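Local coordinates for endo-1,4-b-d-mannanase (PDB 1QNQ), which probably cleaves internal beta-1,4-mannosidic bonds of mannan polysaccharides, as a family 5 glycoside hydrolase from Trichoderma reesei built on a TIM barrel, at residues 110-115 and 166-171; 238-243 and 272-277; 303-308 and 323-328. All coordinates share one frame; numbering follows the deposited sequence.

Contact 1 of 3, residues 110-115 and 166-171; sequences FVNNWS and LGNEPR. With TPT (2,2':6',2''-TERPYRIDINE PLATINUM(II) Chloride), chain C.
At the rim of the probable active-site cleft, Trp114 meets Glu169 and Arg171 where the loops after strands 105-109 and 161-165 run side by side. The indole NE1 gives its hydrogen to Glu169 OE1 at 3.0 Å, on the anti side but tilted out of the carboxylate plane, which stands 81° from the ring. Further round the same edge, Trp114 CZ2 lies 3.8 Å from Arg171 NE and over one face of the guanidinium, whose NE is also salt-bridged to Glu205. A platinum-terpyridine (chain C) covers a face of the indole, its C1 only 3.3 Å from Trp114 CH2. Replacing Trp114 with an alanine takes away the indole, which would probably leave Glu169 OE1 without this donor and a face of the Arg171 guanidinium uncovered. The sequence Asn168-Glu169-Pro170 matches the Asn-Glu-Pro signature of family 5, whose glutamate is the acid/base in relatives; Glu169 OE2 bonds to His241. The Asn112 side chain, its CG opposite the backbone nitrogen (chi1 -155°), runs beside that of Asn168 with the amide planes 52° apart, and OD1 takes Asn168 ND2 at 3.0 Å on one face and Trp114 N on the other, the latter closing an Asx turn. Asn168 OD1 turns to Arg54. A single backbone bridge joins the loops, Asn168 N to Val111 O and Asn113 N to Asn168 O, while Asn113 OD1 accepts Arg171 N at 3.1 Å from above its carbonyl plane.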
loop_
_atom_site.group_PDB
_atom_site.type_symbol
_atom_site.label_atom_id
_atom_site.label_comp_id
_atom_site.label_asym_id
_atom_site.label_seq_id
_atom_site.Cartn_x
_atom_site.Cartn_y
_atom_site.Cartn_z
ATOM N N PHE A 110 2.614 -7.243 -2.563
ATOM C CA PHE A 110 3.428 -8.432 -2.727
ATOM C C PHE A 110 4.841 -8.268 -3.259
ATOM O O PHE A 110 5.660 -9.216 -3.143
ATOM C CB PHE A 110 2.654 -9.422 -3.661
ATOM C CG PHE A 110 1.289 -9.908 -3.280
ATOM C CD1 PHE A 110 1.081 -10.646 -2.136
ATOM C CD2 PHE A 110 0.191 -9.704 -4.095
ATOM C CE1 PHE A 110 -0.166 -11.114 -1.766
ATOM C CE2 PHE A 110 -1.076 -10.134 -3.756
ATOM C CZ PHE A 110 -1.256 -10.895 -2.604
ATOM N N VAL A 111 5.165 -7.132 -3.860
ATOM C CA VAL A 111 6.501 -6.795 -4.403
ATOM C C VAL A 111 6.719 -5.265 -4.460
ATOM O O VAL A 111 5.759 -4.510 -4.563
ATOM C CB VAL A 111 6.704 -7.364 -5.806
ATOM C CG1 VAL A 111 5.811 -6.662 -6.835
ATOM C CG2 VAL A 111 8.117 -7.358 -6.332
ATOM N N ASN A 112 7.946 -4.778 -4.431
ATOM C CA ASN A 112 8.313 -3.377 -4.596
ATOM C C ASN A 112 8.799 -3.037 -6.007
ATOM O O ASN A 112 9.597 -3.795 -6.571
ATOM C CB ASN A 112 9.420 -2.965 -3.598
ATOM C CG ASN A 112 9.450 -1.471 -3.277
ATOM O OD1 ASN A 112 8.780 -0.631 -3.888
ATOM N ND2 ASN A 112 10.291 -1.046 -2.311
ATOM N N ASN A 113 8.347 -1.889 -6.584
ATOM C CA ASN A 113 8.942 -1.433 -7.855
ATOM C C ASN A 113 10.380 -0.968 -7.592
ATOM O O ASN A 113 11.292 -1.205 -8.422
ATOM C CB ASN A 113 8.143 -0.235 -8.441
ATOM C CG ASN A 113 8.564 0.145 -9.850
ATOM O OD1 ASN A 113 8.265 -0.551 -10.813
ATOM N ND2 ASN A 113 9.291 1.262 -10.028
ATOM N N TRP A 114 10.615 -0.345 -6.435
ATOM C CA TRP A 114 11.912 0.236 -6.049
ATOM C C TRP A 114 12.813 -0.821 -5.398
ATOM O O TRP A 114 12.295 -1.879 -5.017
ATOM C CB TRP A 114 11.823 1.551 -5.228
ATOM C CG TRP A 114 10.830 2.525 -5.835
ATOM C CD1 TRP A 114 9.578 2.798 -5.354
ATOM C CD2 TRP A 114 10.897 3.123 -7.124
ATOM N NE1 TRP A 114 8.873 3.575 -6.253
ATOM C CE2 TRP A 114 9.678 3.793 -7.349
ATOM C CE3 TRP A 114 11.912 3.226 -8.089
ATOM C CZ2 TRP A 114 9.461 4.535 -8.515
ATOM C CZ3 TRP A 114 11.684 3.951 -9.247
ATOM C CH2 TRP A 114 10.433 4.574 -9.448
ATOM N N SER A 115 14.121 -0.604 -5.252
ATOM C CA SER A 115 15.034 -1.652 -4.754
ATOM C C SER A 115 15.129 -1.829 -3.245
ATOM O O SER A 115 15.915 -2.658 -2.735
ATOM C CB SER A 115 16.444 -1.484 -5.362
ATOM O OG SER A 115 16.372 -1.484 -6.785
ATOM N N LEU A 166 -1.204 -5.555 -5.752
ATOM C CA LEU A 166 -0.228 -6.204 -6.626
ATOM C C LEU A 166 1.204 -5.732 -6.405
ATOM O O LEU A 166 2.125 -6.564 -6.431
ATOM C CB LEU A 166 -0.702 -6.069 -8.094
ATOM C CG LEU A 166 -2.127 -6.480 -8.453
ATOM C CD1 LEU A 166 -2.261 -6.631 -9.982
ATOM C CD2 LEU A 166 -2.590 -7.759 -7.763
ATOM N N GLY A 167 1.486 -4.437 -6.158
ATOM C CA GLY A 167 2.819 -3.982 -5.840
ATOM C C GLY A 167 2.860 -2.560 -5.263
ATOM O O GLY A 167 1.839 -1.879 -5.272
ATOM N N ASN A 168 4.041 -2.100 -4.845
ATOM C CA ASN A 168 4.234 -0.716 -4.375
ATOM C C ASN A 168 4.764 0.106 -5.573
ATOM O O ASN A 168 5.884 -0.109 -6.036
ATOM C CB ASN A 168 5.227 -0.607 -3.208
ATOM C CG ASN A 168 5.589 0.818 -2.790
ATOM O OD1 ASN A 168 4.656 1.583 -2.479
ATOM N ND2 ASN A 168 6.827 1.275 -2.750
ATOM N N GLU A 169 3.915 0.955 -6.151
ATOM C CA GLU A 169 4.217 1.885 -7.213
ATOM C C GLU A 169 4.699 1.261 -8.503
ATOM O O GLU A 169 5.717 1.684 -9.088
ATOM C CB GLU A 169 5.190 2.983 -6.702
ATOM C CG GLU A 169 4.706 3.807 -5.514
ATOM C CD GLU A 169 5.452 5.101 -5.236
ATOM O OE1 GLU A 169 6.560 5.350 -5.796
ATOM O OE2 GLU A 169 4.954 5.963 -4.455
ATOM N N PRO A 170 4.037 0.223 -9.024
ATOM C CA PRO A 170 4.483 -0.348 -10.303
ATOM C C PRO A 170 4.628 0.678 -11.428
ATOM O O PRO A 170 3.703 1.473 -11.643
ATOM C CB PRO A 170 3.425 -1.413 -10.643
ATOM C CG PRO A 170 2.240 -1.008 -9.829
ATOM C CD PRO A 170 2.774 -0.370 -8.571
ATOM N N ARG A 171 5.754 0.682 -12.142
ATOM C CA ARG A 171 6.019 1.517 -13.308
ATOM C C ARG A 171 6.622 0.714 -14.464
ATOM O O ARG A 171 7.258 -0.308 -14.205
ATOM C CB ARG A 171 6.966 2.698 -13.050
ATOM C CG ARG A 171 6.512 3.795 -12.090
ATOM C CD ARG A 171 7.549 4.929 -11.987
ATOM N NE ARG A 171 7.185 6.064 -11.137
ATOM C CZ ARG A 171 7.847 7.220 -11.087
ATOM N NH1 ARG A 171 8.938 7.455 -11.827
ATOM N NH2 ARG A 171 7.457 8.198 -10.266
HETATM PT PT1 TPT C . 10.514 6.872 -6.194
HETATM N N1 TPT C . 11.791 7.185 -7.741
HETATM N N2 TPT C . 12.216 6.105 -5.468
HETATM N N3 TPT C . 9.856 6.389 -4.312
HETATM C C1 TPT C . 11.481 7.664 -8.971
HETATM C C2 TPT C . 12.427 7.746 -9.949
HETATM C C3 TPT C . 13.738 7.294 -9.705
HETATM C C4 TPT C . 14.006 6.731 -8.481
HETATM C C5 TPT C . 13.040 6.672 -7.478
HETATM C C6 TPT C . 13.247 6.070 -6.157
HETATM C C7 TPT C . 14.469 5.513 -5.661
HETATM C C8 TPT C . 14.376 5.059 -4.360
HETATM C C9 TPT C . 13.194 5.080 -3.611
HETATM C C10 TPT C . 12.048 5.529 -4.213
HETATM C C11 TPT C . 10.722 5.727 -3.545
HETATM C C12 TPT C . 10.510 5.420 -2.208
HETATM C C13 TPT C . 9.200 5.559 -1.696
HETATM C C14 TPT C . 8.239 6.167 -2.542
HETATM C C15 TPT C . 8.588 6.508 -3.812
HETATM O O HOH W 1 8.672 7.709 -6.976
#

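Contact 2 of 3, residues 238-243 and 272-277; sequences GTFHLY and CVFEEY. With TPT (2,2':6',2''-TERPYRIDINE PLATINUM(II) Chloride), chain B.
Glu276 reaches across to His241 and Tyr243 with every side-chain atom from CB outward. CB sits over the centre of the His241 imidazole, 3.7 Å from the centroid, a CH-pi contact. The chain then runs extended, CG leaving anti to the backbone nitrogen (chi1 -179°), and CG passes 3.3 Å from Tyr243 OH. At the tip the branches part: OE2 receives the Tyr243 hydroxyl at 2.7 Å on its anti lone pair, with ring and carboxylate planes nearly perpendicular, whereas OE1 lies 3.2 Å from His241 CE1 and is salt-bridged to Arg54. The imidazole is fixed at its edge too, NE2 giving a straight in-plane bond of 2.9 Å to Glu275 OE2 and ND1 bonding to Glu169. Strands 238-242 and 272-277 are parallel neighbours in the TIM barrel, 27° apart, and Glu276, at the C-terminal end of its strand, is placed as the nucleophile is in family 5 relatives, consistent with that role. The terpyridine of chain B lies over one face of the Tyr243 ring. On the sheet side bearing Phe240, Leu242 and Phe274, hydrophobic packing takes over: Phe240 CE2 touches Phe274 CD1 at 3.5 Å, the near-parallel rings strongly offset, and Leu242 CB meets the edge of Phe274. Cys272 SG, in disulfide linkage with Cys265, borders the edge of the Phe240 ring at 4.1 Å from CE1.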
loop_
_atom_site.group_PDB
_atom_site.type_symbol
_atom_site.label_atom_id
_atom_site.label_comp_id
_atom_site.label_asym_id
_atom_site.label_seq_id
_atom_site.Cartn_x
_atom_site.Cartn_y
_atom_site.Cartn_z
ATOM N N GLY A 238 -9.636 2.140 -6.884
ATOM C CA GLY A 238 -8.430 2.817 -7.328
ATOM C C GLY A 238 -7.511 3.292 -6.201
ATOM O O GLY A 238 -8.013 3.595 -5.088
ATOM N N THR A 239 -6.192 3.347 -6.477
ATOM C CA THR A 239 -5.220 3.953 -5.560
ATOM C C THR A 239 -4.416 5.105 -6.177
ATOM O O THR A 239 -4.140 5.082 -7.400
ATOM C CB THR A 239 -4.166 2.914 -5.079
ATOM O OG1 THR A 239 -3.569 2.245 -6.221
ATOM C CG2 THR A 239 -4.772 1.861 -4.179
ATOM N N PHE A 240 -3.977 6.113 -5.411
ATOM C CA PHE A 240 -3.035 7.131 -5.931
ATOM C C PHE A 240 -2.187 7.670 -4.767
ATOM O O PHE A 240 -2.596 7.585 -3.587
ATOM C CB PHE A 240 -3.740 8.256 -6.699
ATOM C CG PHE A 240 -4.721 9.115 -5.934
ATOM C CD1 PHE A 240 -6.071 8.816 -5.851
ATOM C CD2 PHE A 240 -4.294 10.275 -5.306
ATOM C CE1 PHE A 240 -6.938 9.638 -5.133
ATOM C CE2 PHE A 240 -5.148 11.103 -4.592
ATOM C CZ PHE A 240 -6.486 10.783 -4.492
ATOM N N HIS A 241 -0.984 8.131 -5.083
ATOM C CA HIS A 241 -0.003 8.693 -4.137
ATOM C C HIS A 241 0.262 10.180 -4.401
ATOM O O HIS A 241 -0.160 10.678 -5.451
ATOM C CB HIS A 241 1.293 7.889 -4.184
ATOM C CG HIS A 241 1.256 6.413 -3.854
ATOM N ND1 HIS A 241 2.406 5.634 -3.746
ATOM C CD2 HIS A 241 0.230 5.591 -3.597
ATOM C CE1 HIS A 241 2.022 4.385 -3.437
ATOM N NE2 HIS A 241 0.718 4.317 -3.327
ATOM N N LEU A 242 0.997 10.924 -3.578
ATOM C CA LEU A 242 1.240 12.366 -3.771
ATOM C C LEU A 242 2.536 12.868 -3.103
ATOM O O LEU A 242 2.613 12.893 -1.858
ATOM C CB LEU A 242 0.031 13.183 -3.332
ATOM C CG LEU A 242 0.145 14.714 -3.330
ATOM C CD1 LEU A 242 0.336 15.166 -4.785
ATOM C CD2 LEU A 242 -1.074 15.389 -2.707
ATOM N N TYR A 243 3.523 13.307 -3.905
ATOM C CA TYR A 243 4.812 13.833 -3.376
ATOM C C TYR A 243 5.317 15.013 -4.217
ATOM O O TYR A 243 6.222 14.914 -5.080
ATOM C CB TYR A 243 5.844 12.692 -3.384
ATOM C CG TYR A 243 5.748 11.555 -2.392
ATOM C CD1 TYR A 243 6.142 11.775 -1.075
ATOM C CD2 TYR A 243 5.265 10.292 -2.713
ATOM C CE1 TYR A 243 6.093 10.780 -0.110
ATOM C CE2 TYR A 243 5.199 9.275 -1.778
ATOM C CZ TYR A 243 5.647 9.528 -0.484
ATOM O OH TYR A 243 5.582 8.558 0.490
ATOM N N CYS A 272 -12.023 5.495 -4.687
ATOM C CA CYS A 272 -10.588 5.738 -4.710
ATOM C C CYS A 272 -10.092 5.768 -3.238
ATOM O O CYS A 272 -10.806 6.190 -2.307
ATOM C CB CYS A 272 -10.244 7.133 -5.280
ATOM S SG CYS A 272 -9.732 7.343 -7.004
ATOM N N VAL A 273 -8.835 5.381 -3.006
ATOM C CA VAL A 273 -8.145 5.519 -1.722
ATOM C C VAL A 273 -6.890 6.379 -1.945
ATOM O O VAL A 273 -6.068 5.991 -2.784
ATOM C CB VAL A 273 -7.748 4.162 -1.115
ATOM C CG1 VAL A 273 -6.855 4.263 0.143
ATOM C CG2 VAL A 273 -8.951 3.296 -0.803
ATOM N N PHE A 274 -6.728 7.481 -1.217
ATOM C CA PHE A 274 -5.550 8.368 -1.224
ATOM C C PHE A 274 -4.526 7.720 -0.276
ATOM O O PHE A 274 -4.470 7.993 0.929
ATOM C CB PHE A 274 -5.992 9.744 -0.740
ATOM C CG PHE A 274 -5.083 10.930 -0.642
ATOM C CD1 PHE A 274 -3.909 11.030 -1.356
ATOM C CD2 PHE A 274 -5.425 12.028 0.151
ATOM C CE1 PHE A 274 -3.077 12.121 -1.278
ATOM C CE2 PHE A 274 -4.599 13.140 0.259
ATOM C CZ PHE A 274 -3.427 13.176 -0.465
ATOM N N GLU A 275 -3.732 6.796 -0.799
ATOM C CA GLU A 275 -2.957 5.808 -0.067
ATOM C C GLU A 275 -1.598 6.136 0.513
ATOM O O GLU A 275 -1.213 5.436 1.486
ATOM C CB GLU A 275 -2.876 4.594 -1.041
ATOM C CG GLU A 275 -1.846 3.546 -0.818
ATOM C CD GLU A 275 -1.886 2.307 -1.688
ATOM O OE1 GLU A 275 -2.585 1.376 -1.230
ATOM O OE2 GLU A 275 -1.208 2.280 -2.728
ATOM N N GLU A 276 -0.883 7.122 0.009
ATOM C CA GLU A 276 0.442 7.518 0.500
ATOM C C GLU A 276 0.729 8.969 0.159
ATOM O O GLU A 276 0.586 9.261 -1.050
ATOM C CB GLU A 276 1.483 6.584 -0.132
ATOM C CG GLU A 276 2.928 6.700 0.161
ATOM C CD GLU A 276 3.868 5.652 -0.358
ATOM O OE1 GLU A 276 3.630 4.437 -0.676
ATOM O OE2 GLU A 276 5.036 6.096 -0.451
ATOM N N TYR A 277 1.029 9.861 1.106
ATOM C CA TYR A 277 1.305 11.262 0.798
ATOM C C TYR A 277 2.262 11.884 1.841
ATOM O O TYR A 277 2.227 11.455 2.994
ATOM C CB TYR A 277 0.031 12.100 0.750
ATOM C CG TYR A 277 -0.937 12.068 1.923
ATOM C CD1 TYR A 277 -1.966 11.150 2.015
ATOM C CD2 TYR A 277 -0.822 12.993 2.956
ATOM C CE1 TYR A 277 -2.856 11.131 3.068
ATOM C CE2 TYR A 277 -1.696 12.993 4.037
ATOM C CZ TYR A 277 -2.705 12.055 4.096
ATOM O OH TYR A 277 -3.576 12.062 5.165
HETATM PT PT1 TPT B . 12.974 8.850 -2.178
HETATM N N1 TPT B . 13.581 9.381 -4.073
HETATM N N2 TPT B . 11.300 9.477 -3.044
HETATM N N3 TPT B . 11.636 8.605 -0.675
HETATM C C1 TPT B . 14.836 9.279 -4.536
HETATM C C2 TPT B . 15.175 9.604 -5.828
HETATM C C3 TPT B . 14.168 10.048 -6.695
HETATM C C4 TPT B . 12.894 10.129 -6.248
HETATM C C5 TPT B . 12.583 9.847 -4.908
HETATM C C6 TPT B . 11.236 9.902 -4.312
HETATM C C7 TPT B . 10.061 10.217 -4.963
HETATM C C8 TPT B . 8.899 10.195 -4.229
HETATM C C9 TPT B . 8.909 9.756 -2.931
HETATM C C10 TPT B . 10.114 9.376 -2.360
HETATM C C11 TPT B . 10.339 8.914 -0.977
HETATM C C12 TPT B . 9.334 8.705 -0.037
HETATM C C13 TPT B . 9.659 8.251 1.226
HETATM C C14 TPT B . 11.003 7.924 1.563
HETATM C C15 TPT B . 11.938 8.118 0.551
HETATM O O HOH W 2 12.043 7.691 -4.018
#

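Contact 3 of 3, residues 303-308 and 323-328; sequences DMFWQW and YTVWYN. With NAG (2-acetamido-2-deoxy-beta-D-glucopyranose), chain I; TPT (2,2':6',2''-TERPYRIDINE PLATINUM(II) Chloride), chain B.
At the wall of the presumed active-site cleft, Trp306 and Tyr323 meet where the last barrel strand, 300-309, gains a short parallel neighbour, strand 325-326. Tyr323 CB lies at the edge of the indole, 3.8 Å from Trp306 CD1, and the two rings stand steeply to each other, planes 81° apart. Both border one pyridine of the chain B terpyridine: Tyr323 CE2 comes within 3.5 Å of its C13, and Trp306 NE1, which is hydrogen-bonded to Asp321, lies somewhat farther from the same carbon. The backbones are joined by a single hydrogen bond, Val325 N to Gln307 O, 2.9 Å and almost linear. A water adds a second link, giving a hydrogen to Trp308 O at 2.9 Å and taking one from Thr324 OG1 at 2.8 Å, while that hydroxyl also accepts from Asp321 N.

Val325 packs on Phe305, its CB 3.9 Å from Phe305 CE2, the side chains crossing at about a right angle. Farther along the chain, Trp308 and Tyr327 run side by side. Each ring leaves anti to its own nitrogen (chi1 -166° and 177°), and this extension brings Trp308 CZ2 to 3.7 Å from Tyr327 CD1, the near-parallel rings hardly overlapping. The far edge of Tyr327 borders the acetyl methyl of the N-acetylglucosamine linked to Asn328 ND2, in an Asn-Ser-Ser glycosylation sequon. Gln307 N, buried here without a partner, belongs to a cis peptide after Trp306; a non-proline cis bond following the tryptophan at the end of the eighth strand is a hallmark of clan GH-A TIM-barrel glycosidases.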
loop_
_atom_site.group_PDB
_atom_site.type_symbol
_atom_site.label_atom_id
_atom_site.label_comp_id
_atom_site.label_asym_id
_atom_site.label_seq_id
_atom_site.Cartn_x
_atom_site.Cartn_y
_atom_site.Cartn_z
ATOM N N ASP A 303 -8.288 7.935 3.258
ATOM C CA ASP A 303 -6.923 8.434 3.069
ATOM C C ASP A 303 -5.952 7.910 4.127
ATOM O O ASP A 303 -6.351 7.594 5.247
ATOM C CB ASP A 303 -6.854 9.968 3.048
ATOM C CG ASP A 303 -7.002 10.616 4.420
ATOM O OD1 ASP A 303 -6.000 10.812 5.177
ATOM O OD2 ASP A 303 -8.153 10.933 4.764
ATOM N N MET A 304 -4.655 7.732 3.798
ATOM C CA MET A 304 -3.619 7.231 4.720
ATOM C C MET A 304 -2.303 7.990 4.588
ATOM O O MET A 304 -1.624 7.841 3.563
ATOM C CB MET A 304 -3.332 5.734 4.396
ATOM C CG MET A 304 -4.608 4.923 4.453
ATOM S SD MET A 304 -4.757 3.396 3.563
ATOM C CE MET A 304 -3.822 2.463 4.796
ATOM N N PHE A 305 -1.877 8.833 5.542
ATOM C CA PHE A 305 -0.587 9.524 5.452
ATOM C C PHE A 305 0.668 8.648 5.541
ATOM O O PHE A 305 0.636 7.535 6.115
ATOM C CB PHE A 305 -0.527 10.626 6.558
ATOM C CG PHE A 305 -0.458 10.145 7.982
ATOM C CD1 PHE A 305 -1.586 9.879 8.722
ATOM C CD2 PHE A 305 0.774 10.010 8.612
ATOM C CE1 PHE A 305 -1.526 9.445 10.041
ATOM C CE2 PHE A 305 0.861 9.550 9.931
ATOM C CZ PHE A 305 -0.287 9.294 10.649
ATOM N N TRP A 306 1.794 9.085 4.956
ATOM C CA TRP A 306 3.137 8.502 5.121
ATOM C C TRP A 306 3.912 9.390 6.097
ATOM O O TRP A 306 4.079 10.580 5.789
ATOM C CB TRP A 306 3.878 8.383 3.757
ATOM C CG TRP A 306 5.177 7.630 3.830
ATOM C CD1 TRP A 306 6.372 8.191 4.226
ATOM C CD2 TRP A 306 5.469 6.258 3.565
ATOM N NE1 TRP A 306 7.380 7.233 4.204
ATOM C CE2 TRP A 306 6.831 6.038 3.771
ATOM C CE3 TRP A 306 4.686 5.185 3.093
ATOM C CZ2 TRP A 306 7.433 4.800 3.581
ATOM C CZ3 TRP A 306 5.284 3.941 2.872
ATOM C CH2 TRP A 306 6.648 3.749 3.141
ATOM N N GLN A 307 4.335 8.948 7.280
ATOM C CA GLN A 307 4.156 7.593 7.803
ATOM C C GLN A 307 4.115 7.640 9.361
ATOM O O GLN A 307 4.593 8.638 9.981
ATOM C CB GLN A 307 5.296 6.637 7.417
ATOM C CG GLN A 307 6.696 6.957 7.938
ATOM C CD GLN A 307 7.749 5.871 7.763
ATOM O OE1 GLN A 307 7.493 4.669 7.671
ATOM N NE2 GLN A 307 9.020 6.307 7.726
ATOM N N TRP A 308 3.681 6.566 10.011
ATOM C CA TRP A 308 3.664 6.446 11.488
ATOM C C TRP A 308 5.076 6.290 12.060
ATOM O O TRP A 308 5.913 5.595 11.482
ATOM C CB TRP A 308 2.837 5.209 11.934
ATOM C CG TRP A 308 2.428 5.093 13.380
ATOM C CD1 TRP A 308 3.042 4.395 14.393
ATOM C CD2 TRP A 308 1.320 5.775 13.994
ATOM N NE1 TRP A 308 2.377 4.597 15.599
ATOM C CE2 TRP A 308 1.303 5.438 15.362
ATOM C CE3 TRP A 308 0.296 6.611 13.514
ATOM C CZ2 TRP A 308 0.339 5.923 16.249
ATOM C CZ3 TRP A 308 -0.672 7.095 14.381
ATOM C CH2 TRP A 308 -0.637 6.761 15.770
ATOM N N TYR A 323 9.542 12.136 6.700
ATOM C CA TYR A 323 8.100 12.281 6.760
ATOM C C TYR A 323 7.471 11.748 8.057
ATOM O O TYR A 323 6.259 11.853 8.287
ATOM C CB TYR A 323 7.477 11.596 5.509
ATOM C CG TYR A 323 8.001 12.026 4.145
ATOM C CD1 TYR A 323 7.555 13.182 3.500
ATOM C CD2 TYR A 323 8.952 11.259 3.485
ATOM C CE1 TYR A 323 8.035 13.577 2.251
ATOM C CE2 TYR A 323 9.473 11.639 2.246
ATOM C CZ TYR A 323 8.992 12.777 1.637
ATOM O OH TYR A 323 9.530 13.146 0.426
ATOM N N THR A 324 8.270 11.156 8.951
ATOM C CA THR A 324 7.707 10.519 10.143
ATOM C C THR A 324 6.854 11.427 11.015
ATOM O O THR A 324 7.283 12.556 11.310
ATOM C CB THR A 324 8.872 9.902 10.964
ATOM O OG1 THR A 324 9.483 8.845 10.201
ATOM C CG2 THR A 324 8.407 9.389 12.320
ATOM N N VAL A 325 5.676 10.947 11.448
ATOM C CA VAL A 325 4.791 11.639 12.390
ATOM C C VAL A 325 4.815 10.805 13.675
ATOM O O VAL A 325 4.307 9.684 13.729
ATOM C CB VAL A 325 3.356 11.826 11.900
ATOM C CG1 VAL A 325 2.421 12.453 12.936
ATOM C CG2 VAL A 325 3.286 12.613 10.605
ATOM N N TRP A 326 5.528 11.258 14.714
ATOM C CA TRP A 326 5.697 10.520 15.946
ATOM C C TRP A 326 4.447 10.510 16.812
ATOM O O TRP A 326 3.807 11.569 17.045
ATOM C CB TRP A 326 6.908 11.072 16.744
ATOM C CG TRP A 326 8.264 10.999 16.113
ATOM C CD1 TRP A 326 8.978 12.009 15.544
ATOM C CD2 TRP A 326 9.107 9.830 15.977
ATOM N NE1 TRP A 326 10.189 11.557 15.049
ATOM C CE2 TRP A 326 10.278 10.201 15.308
ATOM C CE3 TRP A 326 8.942 8.482 16.357
ATOM C CZ2 TRP A 326 11.298 9.297 15.017
ATOM C CZ3 TRP A 326 9.954 7.582 16.041
ATOM C CH2 TRP A 326 11.130 7.971 15.385
ATOM N N TYR A 327 4.031 9.347 17.337
ATOM C CA TYR A 327 2.848 9.269 18.199
ATOM C C TYR A 327 2.933 10.251 19.388
ATOM O O TYR A 327 3.988 10.369 20.018
ATOM C CB TYR A 327 2.645 7.837 18.753
ATOM C CG TYR A 327 1.488 7.684 19.717
ATOM C CD1 TYR A 327 0.183 7.988 19.351
ATOM C CD2 TYR A 327 1.706 7.279 21.040
ATOM C CE1 TYR A 327 -0.857 7.858 20.240
ATOM C CE2 TYR A 327 0.648 7.135 21.931
ATOM C CZ TYR A 327 -0.631 7.454 21.540
ATOM O OH TYR A 327 -1.694 7.326 22.425
ATOM N N ASN A 328 1.845 10.971 19.648
ATOM C CA ASN A 328 1.709 11.918 20.742
ATOM C C ASN A 328 2.412 13.265 20.575
ATOM O O ASN A 328 2.332 14.119 21.482
ATOM C CB ASN A 328 2.078 11.263 22.081
ATOM C CG ASN A 328 0.937 10.802 22.917
ATOM O OD1 ASN A 328 -0.261 10.878 22.723
ATOM N ND2 ASN A 328 1.228 10.226 24.139
HETATM C C1 NAG I . 0.576 9.712 25.531
HETATM C C2 NAG I . 1.138 8.723 26.537
HETATM C C3 NAG I . 0.151 8.404 27.629
HETATM C C4 NAG I . -0.326 9.745 28.239
HETATM C C5 NAG I . -0.916 10.687 27.161
HETATM C C6 NAG I . -1.189 12.078 27.741
HETATM C C7 NAG I . 2.862 7.390 25.382
HETATM C C8 NAG I . 3.271 6.097 24.773
HETATM N N2 NAG I . 1.577 7.497 25.811
HETATM O O3 NAG I . 0.864 7.650 28.623
HETATM O O4 NAG I . -1.336 9.489 29.225
HETATM O O5 NAG I . 0.057 10.906 26.155
HETATM O O6 NAG I . -1.883 12.891 26.845
HETATM O O7 NAG I . 3.633 8.241 25.462
HETATM PT PT1 TPT B . 12.974 8.850 -2.178
HETATM N N1 TPT B . 13.581 9.381 -4.073
HETATM N N2 TPT B . 11.300 9.477 -3.044
HETATM N N3 TPT B . 11.636 8.605 -0.675
HETATM C C1 TPT B . 14.836 9.279 -4.536
HETATM C C2 TPT B . 15.175 9.604 -5.828
HETATM C C3 TPT B . 14.168 10.048 -6.695
HETATM C C4 TPT B . 12.894 10.129 -6.248
HETATM C C5 TPT B . 12.583 9.847 -4.908
HETATM C C6 TPT B . 11.236 9.902 -4.312
HETATM C C7 TPT B . 10.061 10.217 -4.963
HETATM C C8 TPT B . 8.899 10.195 -4.229
HETATM C C9 TPT B . 8.909 9.756 -2.931
HETATM C C10 TPT B . 10.114 9.376 -2.360
HETATM C C11 TPT B . 10.339 8.914 -0.977
HETATM C C12 TPT B . 9.334 8.705 -0.037
HETATM C C13 TPT B . 9.659 8.251 1.226
HETATM C C14 TPT B . 11.003 7.924 1.563
HETATM C C15 TPT B . 11.938 8.118 0.551
HETATM O O HOH W 3 8.689 6.362 11.137
HETATM O O HOH W 2 12.043 7.691 -4.018
#

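Overall arrangement
All three contacts belong to one TIM barrel, and each reaches its C-terminal mouth. Contacts 1 and 2 meet in the probable active site: Glu169 OE2 and His241 ND1 are 2.7 Å apart, probably hydrogen-bonded, and Glu169 OE2 lies 4.0 Å from Glu276 OE2, two carboxylates facing each other as in the acid/base and nucleophile pair of retaining family 5 enzymes. Contacts 2 and 3 share the sheet through neighbouring strands 272-277 and 300-309, with Tyr277 OH 2.7 Å from Asp303 OD1, and both touch the chain B terpyridine; the chain C complex sits on contact 1. Contacts 1 and 3 do not touch, their centres about 21 Å apart.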